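Local coordinates for protein R.Ecl18kI (Enterobacter cloacae, PDB 2GB7) that recognises the double-stranded DNA sequence 5'-CCNGG-3' and cleaves it ahead of the first C, acting as a type II restriction endonuclease, at residues F[154-165]-F[169-182]. The protein carries 1 engineered substitution. Sequence-based numbering, arbitrary orientation.
With nucleotides of chain B.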
loop_
_atom_site.group_PDB
_atom_site.type_symbol
_atom_site.label_atom_id
_atom_site.label_comp_id
_atom_site.label_asym_id
_atom_site.label_seq_id
_atom_site.Cartn_x
_atom_site.Cartn_y
_atom_site.Cartn_z
ATOM N N GLN F 154 8.802 22.011 0.889
ATOM C CA GLN F 154 7.904 22.512 -0.144
ATOM C C GLN F 154 6.496 21.946 0.020
ATOM O O GLN F 154 5.861 22.123 1.064
ATOM C CB GLN F 154 8.449 22.175 -1.536
ATOM C CG GLN F 154 9.533 23.122 -2.022
ATOM C CD GLN F 154 9.192 23.763 -3.354
ATOM O OE1 GLN F 154 9.076 24.988 -3.451
ATOM N NE2 GLN F 154 9.027 22.943 -4.387
ATOM N N ILE F 155 6.021 21.274 -1.027
ATOM C CA ILE F 155 4.706 20.652 -1.019
ATOM C C ILE F 155 4.895 19.148 -1.169
ATOM O O ILE F 155 5.605 18.694 -2.071
ATOM C CB ILE F 155 3.807 21.207 -2.161
ATOM C CG1 ILE F 155 3.262 22.591 -1.807
ATOM C CG2 ILE F 155 2.647 20.283 -2.443
ATOM C CD1 ILE F 155 2.842 23.408 -3.015
ATOM N N GLY F 156 4.264 18.370 -0.296
ATOM C CA GLY F 156 4.396 16.907 -0.369
ATOM C C GLY F 156 3.880 16.351 -1.679
ATOM O O GLY F 156 2.929 16.893 -2.237
ATOM N N LYS F 157 4.479 15.262 -2.175
ATOM C CA LYS F 157 4.024 14.691 -3.447
ATOM C C LYS F 157 2.630 14.048 -3.321
ATOM O O LYS F 157 1.971 13.760 -4.328
ATOM C CB LYS F 157 5.063 13.728 -4.048
ATOM C CG LYS F 157 6.453 14.351 -4.286
ATOM C CD LYS F 157 6.380 15.671 -5.079
ATOM C CE LYS F 157 7.772 16.244 -5.362
ATOM N NZ LYS F 157 7.683 17.629 -5.925
ATOM N N LEU F 158 2.131 13.898 -2.097
ATOM C CA LEU F 158 0.789 13.324 -1.896
ATOM C C LEU F 158 -0.314 14.441 -1.922
ATOM O O LEU F 158 -1.508 14.139 -1.901
ATOM C CB LEU F 158 0.853 12.424 -0.646
ATOM C CG LEU F 158 -0.072 12.627 0.550
ATOM C CD1 LEU F 158 0.291 11.659 1.667
ATOM C CD2 LEU F 158 -0.044 14.056 1.041
ATOM N N VAL F 159 0.110 15.694 -1.997
ATOM C CA VAL F 159 -0.867 16.767 -2.203
ATOM C C VAL F 159 -1.202 16.746 -3.670
ATOM O O VAL F 159 -0.289 16.733 -4.517
ATOM C CB VAL F 159 -0.272 18.120 -1.904
ATOM C CG1 VAL F 159 -1.296 19.233 -2.308
ATOM C CG2 VAL F 159 0.138 18.196 -0.447
ATOM N N ASP F 160 -2.492 16.680 -3.976
ATOM C CA ASP F 160 -2.965 16.625 -5.359
ATOM C C ASP F 160 -3.334 17.985 -5.923
ATOM O O ASP F 160 -3.047 18.263 -7.087
ATOM C CB ASP F 160 -4.168 15.722 -5.431
ATOM C CG ASP F 160 -3.793 14.287 -5.157
ATOM O OD1 ASP F 160 -2.745 13.806 -5.699
ATOM O OD2 ASP F 160 -4.486 13.646 -4.352
ATOM N N LEU F 161 -4.002 18.797 -5.104
ATOM C CA LEU F 161 -4.484 20.114 -5.543
ATOM C C LEU F 161 -4.081 21.190 -4.569
ATOM O O LEU F 161 -4.143 20.990 -3.364
ATOM C CB LEU F 161 -5.997 20.110 -5.622
ATOM C CG LEU F 161 -6.583 19.053 -6.556
ATOM C CD1 LEU F 161 -8.054 18.869 -6.349
ATOM C CD2 LEU F 161 -6.235 19.346 -8.023
ATOM N N VAL F 162 -3.666 22.324 -5.118
ATOM C CA VAL F 162 -3.228 23.457 -4.328
ATOM C C VAL F 162 -4.033 24.683 -4.772
ATOM O O VAL F 162 -3.942 25.101 -5.925
ATOM C CB VAL F 162 -1.755 23.761 -4.586
ATOM C CG1 VAL F 162 -1.295 24.961 -3.743
ATOM C CG2 VAL F 162 -0.849 22.510 -4.334
ATOM N N MET F 163 -4.807 25.246 -3.861
ATOM C CA MET F 163 -5.656 26.408 -4.157
ATOM C C MET F 163 -4.997 27.602 -3.466
ATOM O O MET F 163 -4.829 27.585 -2.243
ATOM C CB MET F 163 -7.046 26.151 -3.561
ATOM C CG MET F 163 -8.190 27.035 -4.017
ATOM S SD MET F 163 -7.965 28.792 -3.610
ATOM C CE MET F 163 -8.014 28.745 -1.830
ATOM N N PRO F 164 -4.710 28.687 -4.212
ATOM C CA PRO F 164 -4.979 28.922 -5.637
ATOM C C PRO F 164 -3.884 28.489 -6.577
ATOM O O PRO F 164 -4.080 28.454 -7.808
ATOM C CB PRO F 164 -5.157 30.443 -5.685
ATOM C CG PRO F 164 -4.077 30.936 -4.684
ATOM C CD PRO F 164 -4.155 29.890 -3.553
ATOM N N GLY F 165 -2.707 28.183 -6.052
ATOM C CA GLY F 165 -1.647 27.789 -6.939
ATOM C C GLY F 165 -0.394 27.591 -6.140
ATOM O O GLY F 165 -0.297 28.082 -5.006
ATOM N N TYR F 169 1.114 29.693 -2.939
ATOM C CA TYR F 169 1.357 28.873 -1.750
ATOM C C TYR F 169 2.785 29.066 -1.211
ATOM O O TYR F 169 2.988 29.267 -0.012
ATOM C CB TYR F 169 1.064 27.379 -2.027
ATOM C CG TYR F 169 1.211 26.576 -0.759
ATOM C CD1 TYR F 169 0.137 26.401 0.097
ATOM C CD2 TYR F 169 2.458 26.058 -0.373
ATOM C CE1 TYR F 169 0.268 25.710 1.293
ATOM C CE2 TYR F 169 2.591 25.351 0.812
ATOM C CZ TYR F 169 1.490 25.205 1.643
ATOM O OH TYR F 169 1.614 24.518 2.826
ATOM N N THR F 170 3.750 29.071 -2.118
ATOM C CA THR F 170 5.168 29.175 -1.774
ATOM C C THR F 170 5.468 30.527 -1.155
ATOM O O THR F 170 6.271 30.636 -0.227
ATOM C CB THR F 170 6.006 28.933 -3.009
ATOM O OG1 THR F 170 5.791 27.579 -3.421
ATOM C CG2 THR F 170 7.517 29.161 -2.777
ATOM N N SER F 171 4.822 31.558 -1.681
ATOM C CA SER F 171 4.970 32.887 -1.086
ATOM C C SER F 171 4.394 32.906 0.336
ATOM O O SER F 171 5.071 33.314 1.282
ATOM C CB SER F 171 4.303 33.951 -1.953
ATOM O OG SER F 171 4.567 35.255 -1.425
ATOM N N ASN F 172 3.138 32.499 0.482
ATOM C CA ASN F 172 2.517 32.465 1.787
ATOM C C ASN F 172 1.347 31.526 1.749
ATOM O O ASN F 172 0.448 31.691 0.908
ATOM C CB ASN F 172 2.001 33.847 2.190
ATOM C CG ASN F 172 1.749 33.953 3.676
ATOM O OD1 ASN F 172 1.248 33.040 4.307
ATOM N ND2 ASN F 172 2.160 35.073 4.257
ATOM N N LYS F 173 1.356 30.574 2.669
ATOM C CA LYS F 173 0.314 29.540 2.738
ATOM C C LYS F 173 -0.977 30.044 3.353
ATOM O O LYS F 173 -1.984 29.382 3.324
ATOM C CB LYS F 173 0.832 28.294 3.485
ATOM C CG LYS F 173 1.225 28.600 4.944
ATOM C CD LYS F 173 2.076 27.469 5.500
ATOM C CE LYS F 173 2.721 27.932 6.808
ATOM N NZ LYS F 173 3.470 26.814 7.410
ATOM N N ARG F 174 -0.967 31.250 3.897
ATOM C CA ARG F 174 -2.211 31.853 4.354
ATOM C C ARG F 174 -3.282 31.893 3.239
ATOM O O ARG F 174 -2.985 32.208 2.079
ATOM C CB ARG F 174 -1.918 33.254 4.885
ATOM C CG ARG F 174 -3.120 34.003 5.429
ATOM C CD ARG F 174 -2.650 35.196 6.261
ATOM N NE ARG F 174 -3.762 35.744 7.051
ATOM C CZ ARG F 174 -4.035 35.374 8.306
ATOM N NH1 ARG F 174 -3.291 34.476 8.928
ATOM N NH2 ARG F 174 -5.053 35.914 8.942
ATOM N N ASN F 175 -4.521 31.554 3.607
ATOM C CA ASN F 175 -5.667 31.567 2.698
ATOM C C ASN F 175 -5.555 30.593 1.543
ATOM O O ASN F 175 -6.220 30.776 0.532
ATOM C CB ASN F 175 -5.982 32.983 2.187
ATOM C CG ASN F 175 -6.482 33.900 3.300
ATOM O OD1 ASN F 175 -7.211 33.460 4.184
ATOM N ND2 ASN F 175 -6.088 35.176 3.269
ATOM N N THR F 176 -4.727 29.552 1.718
ATOM C CA THR F 176 -4.655 28.482 0.732
ATOM C C THR F 176 -5.398 27.226 1.213
ATOM O O THR F 176 -5.808 27.095 2.402
ATOM C CB THR F 176 -3.197 28.111 0.357
ATOM O OG1 THR F 176 -2.553 27.565 1.510
ATOM C CG2 THR F 176 -2.391 29.351 -0.151
ATOM N N MET F 177 -5.578 26.297 0.285
ATOM C CA MET F 177 -6.184 25.009 0.659
ATOM C C MET F 177 -5.411 23.928 -0.067
ATOM O O MET F 177 -5.087 24.090 -1.248
ATOM C CB MET F 177 -7.668 24.935 0.262
ATOM C CG MET F 177 -8.227 23.561 0.552
ATOM S SD MET F 177 -9.993 23.462 0.191
ATOM C CE MET F 177 -10.509 24.737 1.239
ATOM N N LEU F 178 -5.081 22.845 0.646
ATOM C CA LEU F 178 -4.417 21.697 0.061
ATOM C C LEU F 178 -5.296 20.492 0.210
ATOM O O LEU F 178 -5.866 20.268 1.274
ATOM C CB LEU F 178 -3.099 21.383 0.790
ATOM C CG LEU F 178 -2.068 22.519 0.815
ATOM C CD1 LEU F 178 -0.854 22.053 1.578
ATOM C CD2 LEU F 178 -1.699 22.956 -0.583
ATOM N N ILE F 179 -5.374 19.725 -0.862
ATOM C CA ILE F 179 -6.195 18.515 -0.899
ATOM C C ILE F 179 -5.384 17.304 -1.328
ATOM O O ILE F 179 -4.716 17.343 -2.372
ATOM C CB ILE F 179 -7.391 18.682 -1.860
ATOM C CG1 ILE F 179 -8.210 19.926 -1.486
ATOM C CG2 ILE F 179 -8.255 17.396 -1.878
ATOM C CD1 ILE F 179 -9.181 20.385 -2.597
ATOM N N SER F 180 -5.455 16.256 -0.513
ATOM C CA SER F 180 -4.907 14.911 -0.841
ATOM C C SER F 180 -6.084 13.951 -1.016
ATOM O O SER F 180 -7.208 14.264 -0.584
ATOM C CB SER F 180 -4.028 14.398 0.312
ATOM O OG SER F 180 -3.514 13.090 -0.001
ATOM N N ALA F 181 -5.853 12.836 -1.711
ATOM C CA ALA F 181 -6.960 11.913 -1.932
ATOM C C ALA F 181 -6.432 10.479 -1.840
ATOM O O ALA F 181 -5.360 10.211 -2.339
ATOM C CB ALA F 181 -7.522 12.150 -3.282
ATOM N N LYS F 182 -7.200 9.612 -1.183
ATOM C CA LYS F 182 -6.925 8.193 -1.079
ATOM C C LYS F 182 -8.265 7.511 -1.165
ATOM O O LYS F 182 -9.121 7.787 -0.342
ATOM C CB LYS F 182 -6.272 7.874 0.281
ATOM C CG LYS F 182 -4.840 8.398 0.368
ATOM C CD LYS F 182 -4.181 7.958 1.663
ATOM C CE LYS F 182 -2.752 8.549 1.754
ATOM N NZ LYS F 182 -1.902 8.206 0.567
ATOM P P DC B 4 -4.966 5.872 -3.688
ATOM O OP1 DC B 4 -6.304 6.484 -3.870
ATOM O OP2 DC B 4 -4.149 6.217 -2.491
ATOM O "O5'" DC B 4 -5.110 4.287 -3.731
ATOM C "C5'" DC B 4 -5.719 3.645 -4.841
ATOM C "C4'" DC B 4 -5.664 2.146 -4.663
ATOM O "O4'" DC B 4 -4.281 1.718 -4.700
ATOM C "C3'" DC B 4 -6.240 1.636 -3.340
ATOM O "O3'" DC B 4 -6.940 0.407 -3.551
ATOM C "C2'" DC B 4 -5.004 1.382 -2.495
ATOM C "C1'" DC B 4 -3.973 0.970 -3.535
ATOM N N1 DC B 4 -2.589 1.282 -3.148
ATOM C C2 DC B 4 -1.594 0.299 -3.301
ATOM O O2 DC B 4 -1.882 -0.779 -3.841
ATOM N N3 DC B 4 -0.344 0.557 -2.858
ATOM C C4 DC B 4 -0.062 1.738 -2.293
ATOM N N4 DC B 4 1.175 1.922 -1.815
ATOM C C5 DC B 4 -1.038 2.771 -2.178
ATOM C C6 DC B 4 -2.277 2.502 -2.615
ATOM P P DC B 2 6.795 9.786 -3.177
ATOM O OP1 DC B 2 7.303 11.156 -2.918
ATOM O OP2 DC B 2 7.200 8.670 -2.286
ATOM O "O5'" DC B 2 5.207 9.851 -3.215
ATOM C "C5'" DC B 2 4.555 10.621 -4.217
ATOM C "C4'" DC B 2 3.368 9.875 -4.773
ATOM O "O4'" DC B 2 3.782 8.808 -5.664
ATOM C "C3'" DC B 2 2.453 9.236 -3.733
ATOM O "O3'" DC B 2 1.115 9.511 -4.118
ATOM C "C2'" DC B 2 2.750 7.751 -3.863
ATOM C "C1'" DC B 2 3.070 7.628 -5.344
ATOM N N1 DC B 2 3.909 6.473 -5.716
ATOM C C2 DC B 2 3.452 5.603 -6.720
ATOM O O2 DC B 2 2.376 5.849 -7.286
ATOM N N3 DC B 2 4.198 4.523 -7.050
ATOM C C4 DC B 2 5.360 4.303 -6.431
ATOM N N4 DC B 2 6.063 3.223 -6.783
ATOM C C5 DC B 2 5.857 5.180 -5.422
ATOM C C6 DC B 2 5.105 6.242 -5.098
ATOM P P DC B 3 -0.105 9.080 -3.174
ATOM O OP1 DC B 3 -1.042 10.233 -3.214
ATOM O OP2 DC B 3 0.377 8.558 -1.862
ATOM O "O5'" DC B 3 -0.778 7.909 -4.010
ATOM C "C5'" DC B 3 -1.210 8.176 -5.340
ATOM C "C4'" DC B 3 -1.910 6.968 -5.907
ATOM O "O4'" DC B 3 -0.914 6.056 -6.432
ATOM C "C3'" DC B 3 -2.660 6.212 -4.818
ATOM O "O3'" DC B 3 -4.066 6.188 -4.973
ATOM C "C2'" DC B 3 -2.094 4.807 -4.830
ATOM C "C1'" DC B 3 -1.232 4.716 -6.075
ATOM N N1 DC B 3 0.020 4.030 -5.724
ATOM C C2 DC B 3 0.325 2.809 -6.329
ATOM O O2 DC B 3 -0.449 2.351 -7.180
ATOM N N3 DC B 3 1.454 2.155 -5.967
ATOM C C4 DC B 3 2.257 2.676 -5.037
ATOM N N4 DC B 3 3.360 1.997 -4.701
ATOM C C5 DC B 3 1.971 3.920 -4.409
ATOM C C6 DC B 3 0.859 4.563 -4.786
HETATM O O HOH W 1 4.064 23.758 3.508
#
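Val162 lies alongside Leu178, both side chains pointing the same way, with Val162 CG1 3.8 Å from Leu178 CD2. They form a non-hydrogen-bonded pair of adjacent antiparallel strands in the central sheet of the PD-(D/E)XK nuclease fold, where strands 161-163 and 177-181 run at 167° and are joined through helix 166-171. Branched Val162 also reaches that helix, CG1 sitting 3.8 Å from Tyr169 CB. On the other face of the sheet, Leu161 beside Ile179 packs on Met132 of helix 102-134, and Met163 beside Met177 meets Leu258 of helix 248-259; flexible methionines and branched aliphatics suit these buried surfaces.

At the DNA end the pairing departs from regular ladder geometry. Ile179 O accepts two backbone N-H groups, from Asp160 N at 2.8 Å and Leu161 N at 3.2 Å, which makes a classic beta bulge. The extra residue is Asp160, whose OD2 comes within 3.1 Å of Ala181 N. Just beyond, Ser180 is small and carries a hydroxyl, so it can meet the end of the turn 156-159: with OG opposite its own backbone N (chi1 179°), it donates to Leu158 O at 3.0 Å, from 39° above the carbonyl plane.

Asp160 and Lys182, brought to neighbouring strand ends, are consistent with the acidic and lysine positions of the family's active-site motif. The long lysine chain suits its place, reaching Glu191 in a salt bridge while NZ lies 3.3 Å from OP2 of DC3 of chain B. Ahead of the turn, in the loop, Ile155 crosses the Tyr169 ring obliquely, and the phenol projects past this apolar contact to a water that lies in the ring plane, 2.7 Å from Tyr169 OH.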